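ThiJ/PfpI domain protein (Brachyspira murdochii, PDB 4HCJ) is of unknown function but belongs to the DJ-1/PfpI family, binds magnesium and is probably a hydrolase with an alpha-beta-alpha sandwich fold. Local coordinates at residues Ile123-Leu128 and Ser133-Gly138; Glu145-Val148 and Ile153-Ala156. All coordinates share one frame; numbering follows the deposited sequence.

Contact 1 of 2, residues Ile123-Leu128 and Ser133-Gly138; sequences INVTCL and SHVRHG
The forked side chain of Val-135 overlaps two residues at once, Val-125 and Cys-127, and with them closes a small apolar seam between helix and strand. The setting is a beta-alpha-beta unit: strand 124-125, helix 132-137 and the parallel strand 141-142; Val-125 has backbone hydrogen bonds to Asn-141 of that strand and to Met-143 just after it. Helix 132-137 also carries His-137, a magnesium-binding residue that takes no part in this packing. Between the segments everything is van der Waals contact, and no hydrogen bond crosses. The two methyls of Val-135 divide the work. CG1, which the torsion sets opposite the backbone N (chi1 175°), reaches the strand, where Val-135 CG1 lies 3.7 Å from Val-125 CG2. The other branch leans toward the loop that follows, Val-135 CG2 standing 3.8 Å from Cys-127 CB. Replacing this valine by an alanine would remove both methyls and is likely to open a gap between helix and strand, leaving Val-125 CG2 without its partner and the cysteine with little more than the remaining CB near its sulfur. All three residues are buried, and Val-112 of helix 110-116 packs on Val-135 as well, while Val-111 of the same helix meets Cys-127. The helix ends just beyond the contact: His-137 N still bonds to Ser-133 O at 2.9 Å, and Gly-138 is the first residue to leave helical geometry. Cys-127 holds its sulfur between its own N and carbonyl carbon (chi1 63°), which turns SG toward the fork of the valine, 3.9 Å from Val-135 CG2 and 4.0 Å from Val-135 CB.

Contact 2 of 2, residues Glu145-Val148 and Ile153-Ala156; sequences ENVV and IVTA
Val-148 and Thr-155 face each other as a hydrogen-bonded pair of the antiparallel hairpin formed by strands 147-150 and 153-156, and their backbones exchange both bonds of the pair. Val-148 N donates to Thr-155 O at 2.9 Å and Thr-155 N returns a bond to Val-148 O at 3.0 Å, with N-H...O angles of 165° and 166°. Thr-155 N lies in the plane of the Val-148 carbonyl, whereas Val-148 N is tilted 21° from that of Thr-155. Neither oxygen serves a single partner. Val-148 O also accepts a bond from a water, which in turn accepts a hydrogen bond from Thr-155 OG1 at 2.8 Å, so that the water bridges the main chain of one strand and the side chain of the other. The same hydroxyl accepts from Thr-126 N, so OG1 is used as both donor and acceptor. Thr-155 O receives, besides the amide, a CA-H...O contact from Val-147 CA at 3.3 Å. Asn-146 O is approached in the same manner by Ala-156 CA, at 3.2 Å, while Asn-146 is tied to Asn-157 twice, by a backbone hydrogen bond and by OD1 bonding to Asn-157 ND2. Val-147 and Ala-156 form the adjoining non-hydrogen-bonded pair, and there Val-147 CG2 meets Ala-156 CB at 4.1 Å. Beside it the other methyl reaches along the hairpin, Val-147 CG1 lying 4.2 Å from Val-154 CG1. These three residues line the face covered by helix 162-174. Thr-155 lies on the other face, against Val-111 and Met-114 of helix 110-116. Strand 147-150 is the outermost strand here, whereas strand 153-156 is also hydrogen-bonded to parallel strand 103-107, through Val-154 and Ala-156.

How the contacts relate
The three residues that touch in contact 1 are buried, though it lies peripherally, in a small beta-alpha-beta unit, whereas contact 2 is a partly buried hairpin at the edge of the main sheet. Their chemistry differs accordingly: contact 1 relies on side-chain packing alone, and contact 2 chiefly on backbone hydrogen bonds and a bridging water. Helix 110-116 borders both contacts. The two also touch each other: Thr-126 OG1 probably bonds to Glu-145 O at 2.8 Å, and separately Asn-124 O packs against Val-148 CG1. The segment 123-128 thus joins the small unit to the sheet edge.

Contact 1 of 2, residues Ile123-Leu128 and Ser133-Gly138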
loop_
_atom_site.group_PDB
_atom_site.type_symbol
_atom_site.label_atom_id
_atom_site.label_comp_id
_atom_site.label_asym_id
_atom_site.label_seq_id
_atom_site.Cartn_x
_atom_site.Cartn_y
_atom_site.Cartn_z
ATOM N N ILE A 123 15.809 2.194 -5.341
ATOM C CA ILE A 123 14.724 3.168 -5.345
ATOM C C ILE A 123 14.725 3.955 -4.039
ATOM O O ILE A 123 14.932 3.393 -2.957
ATOM C CB ILE A 123 13.347 2.465 -5.521
ATOM C CG1 ILE A 123 13.310 1.581 -6.772
ATOM C CG2 ILE A 123 12.194 3.476 -5.516
ATOM C CD1 ILE A 123 13.551 2.333 -8.080
ATOM N N ASN A 124 14.482 5.263 -4.140
ATOM C CA ASN A 124 14.338 6.114 -2.964
ATOM C C ASN A 124 12.975 5.915 -2.327
ATOM O O ASN A 124 11.941 6.023 -3.007
ATOM C CB ASN A 124 14.482 7.589 -3.332
ATOM C CG ASN A 124 15.862 7.932 -3.847
ATOM O OD1 ASN A 124 16.824 7.190 -3.691
ATOM N ND2 ASN A 124 15.969 9.090 -4.452
ATOM N N VAL A 125 12.977 5.648 -1.022
ATOM C CA VAL A 125 11.762 5.336 -0.283
ATOM C C VAL A 125 11.853 5.887 1.123
ATOM O O VAL A 125 12.916 6.333 1.571
ATOM C CB VAL A 125 11.511 3.805 -0.192
ATOM C CG1 VAL A 125 11.490 3.153 -1.563
ATOM C CG2 VAL A 125 12.525 3.138 0.724
ATOM N N THR A 126 10.730 5.813 1.833
ATOM C CA THR A 126 10.768 5.895 3.268
ATOM C C THR A 126 9.977 4.714 3.833
ATOM O O THR A 126 9.396 3.933 3.073
ATOM C CB THR A 126 10.285 7.267 3.772
ATOM O OG1 THR A 126 10.517 7.331 5.180
ATOM C CG2 THR A 126 8.809 7.491 3.443
ATOM N N CYS A 127 9.992 4.553 5.150
ATOM C CA CYS A 127 9.404 3.369 5.767
ATOM C C CYS A 127 9.319 3.594 7.250
ATOM O O CYS A 127 9.793 4.601 7.769
ATOM C CB CYS A 127 10.247 2.113 5.474
ATOM S SG CYS A 127 11.917 2.163 6.167
ATOM N N LEU A 128 8.667 2.666 7.933
ATOM C CA LEU A 128 8.583 2.707 9.367
ATOM C C LEU A 128 10.004 2.565 9.911
ATOM O O LEU A 128 10.770 1.694 9.488
ATOM C CB LEU A 128 7.673 1.577 9.852
ATOM C CG LEU A 128 7.175 1.644 11.283
ATOM C CD1 LEU A 128 6.202 2.823 11.472
ATOM C CD2 LEU A 128 6.525 0.322 11.626
ATOM N N SER A 133 15.778 -2.249 8.653
ATOM C CA SER A 133 16.587 -3.415 8.311
ATOM C C SER A 133 16.063 -4.103 7.046
ATOM O O SER A 133 16.821 -4.377 6.105
ATOM C CB SER A 133 16.592 -4.391 9.484
ATOM O OG SER A 133 15.286 -4.830 9.774
ATOM N N HIS A 134 14.763 -4.378 7.029
ATOM C CA HIS A 134 14.175 -5.116 5.916
ATOM C C HIS A 134 14.224 -4.324 4.631
ATOM O O HIS A 134 14.445 -4.863 3.539
ATOM C CB HIS A 134 12.721 -5.464 6.207
ATOM C CG HIS A 134 12.525 -6.115 7.530
ATOM N ND1 HIS A 134 12.786 -7.448 7.739
ATOM C CD2 HIS A 134 12.079 -5.620 8.708
ATOM C CE1 HIS A 134 12.533 -7.743 9.001
ATOM N NE2 HIS A 134 12.114 -6.650 9.610
ATOM N N VAL A 135 13.985 -3.022 4.755
ATOM C CA VAL A 135 13.926 -2.169 3.586
ATOM C C VAL A 135 15.325 -1.975 2.986
ATOM O O VAL A 135 15.501 -2.061 1.762
ATOM C CB VAL A 135 13.184 -0.871 3.934
ATOM C CG1 VAL A 135 13.195 0.103 2.764
ATOM C CG2 VAL A 135 11.724 -1.219 4.311
ATOM N N ARG A 136 16.333 -1.770 3.837
ATOM C CA ARG A 136 17.696 -1.694 3.341
ATOM C C ARG A 136 18.147 -3.027 2.748
ATOM O O ARG A 136 18.908 -3.042 1.764
ATOM C CB ARG A 136 18.673 -1.277 4.436
ATOM C CG ARG A 136 18.520 0.163 4.869
ATOM C CD ARG A 136 19.745 0.640 5.674
ATOM N NE ARG A 136 19.533 1.956 6.290
ATOM C CZ ARG A 136 19.671 3.119 5.670
ATOM N NH1 ARG A 136 20.023 3.166 4.386
ATOM N NH2 ARG A 136 19.456 4.243 6.345
ATOM N N HIS A 137 17.686 -4.144 3.313
ATOM C CA HIS A 137 18.044 -5.445 2.779
ATOM C C HIS A 137 17.568 -5.605 1.331
ATOM O O HIS A 137 18.225 -6.279 0.525
ATOM C CB HIS A 137 17.467 -6.552 3.661
ATOM C CG HIS A 137 17.778 -7.931 3.178
ATOM N ND1 HIS A 137 19.011 -8.525 3.332
ATOM C CD2 HIS A 137 17.008 -8.820 2.510
ATOM C CE1 HIS A 137 18.971 -9.737 2.797
ATOM N NE2 HIS A 137 17.768 -9.937 2.287
ATOM N N GLY A 138 16.442 -4.971 1.008
ATOM C CA GLY A 138 15.929 -4.923 -0.348
ATOM C C GLY A 138 16.575 -3.886 -1.259
ATOM O O GLY A 138 16.038 -3.598 -2.331
#

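Contact 2 of 2, residues Glu145-Val148 and Ile153-Ala156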
loop_
_atom_site.group_PDB
_atom_site.type_symbol
_atom_site.label_atom_id
_atom_site.label_comp_id
_atom_site.label_asym_id
_atom_site.label_seq_id
_atom_site.Cartn_x
_atom_site.Cartn_y
_atom_site.Cartn_z
ATOM N N GLU A 145 12.369 11.511 5.069
ATOM C CA GLU A 145 11.127 12.176 4.705
ATOM C C GLU A 145 9.955 11.338 5.189
ATOM O O GLU A 145 10.062 10.116 5.349
ATOM C CB GLU A 145 11.012 12.319 3.177
ATOM C CG GLU A 145 12.154 13.045 2.487
ATOM C CD GLU A 145 12.287 14.515 2.849
ATOM O OE1 GLU A 145 11.403 15.119 3.489
ATOM O OE2 GLU A 145 13.311 15.098 2.449
ATOM N N ASN A 146 8.812 11.995 5.358
ATOM C CA ASN A 146 7.578 11.314 5.719
ATOM C C ASN A 146 6.932 10.572 4.553
ATOM O O ASN A 146 6.284 9.545 4.766
ATOM C CB ASN A 146 6.586 12.325 6.299
ATOM C CG ASN A 146 7.039 12.837 7.658
ATOM O OD1 ASN A 146 7.271 12.054 8.572
ATOM N ND2 ASN A 146 7.254 14.134 7.772
ATOM N N VAL A 147 7.072 11.122 3.346
ATOM C CA VAL A 147 6.503 10.555 2.125
ATOM C C VAL A 147 7.522 10.742 1.013
ATOM O O VAL A 147 8.194 11.789 0.946
ATOM C CB VAL A 147 5.191 11.289 1.706
ATOM C CG1 VAL A 147 4.601 10.672 0.449
ATOM C CG2 VAL A 147 4.173 11.270 2.831
ATOM N N VAL A 148 7.663 9.737 0.153
ATOM C CA VAL A 148 8.582 9.814 -0.982
ATOM C C VAL A 148 7.881 9.319 -2.230
ATOM O O VAL A 148 7.380 8.192 -2.273
ATOM C CB VAL A 148 9.874 8.979 -0.775
ATOM C CG1 VAL A 148 10.786 9.056 -1.996
ATOM C CG2 VAL A 148 10.610 9.402 0.493
ATOM N N ILE A 153 6.190 4.725 -7.817
ATOM C CA ILE A 153 6.291 4.157 -6.482
ATOM C C ILE A 153 6.126 5.274 -5.457
ATOM O O ILE A 153 6.791 6.308 -5.546
ATOM C CB ILE A 153 7.647 3.419 -6.313
ATOM C CG1 ILE A 153 7.695 2.200 -7.238
ATOM C CG2 ILE A 153 7.895 3.043 -4.855
ATOM C CD1 ILE A 153 9.045 1.538 -7.336
ATOM N N VAL A 154 5.247 5.069 -4.480
ATOM C CA VAL A 154 5.035 6.051 -3.426
ATOM C C VAL A 154 5.118 5.332 -2.082
ATOM O O VAL A 154 4.479 4.300 -1.895
ATOM C CB VAL A 154 3.653 6.751 -3.534
ATOM C CG1 VAL A 154 3.514 7.813 -2.457
ATOM C CG2 VAL A 154 3.472 7.363 -4.926
ATOM N N THR A 155 5.925 5.857 -1.162
ATOM C CA THR A 155 6.051 5.248 0.152
ATOM C C THR A 155 5.876 6.305 1.237
ATOM O O THR A 155 6.091 7.510 1.010
ATOM C CB THR A 155 7.389 4.498 0.327
ATOM O OG1 THR A 155 8.476 5.401 0.102
ATOM C CG2 THR A 155 7.500 3.295 -0.615
ATOM N N ALA A 156 5.489 5.854 2.429
ATOM C CA ALA A 156 5.344 6.733 3.577
ATOM C C ALA A 156 5.725 5.989 4.843
ATOM O O ALA A 156 5.727 4.756 4.892
ATOM C CB ALA A 156 3.931 7.305 3.671
HETATM O O HOH W 1 9.074 5.822 -2.613
#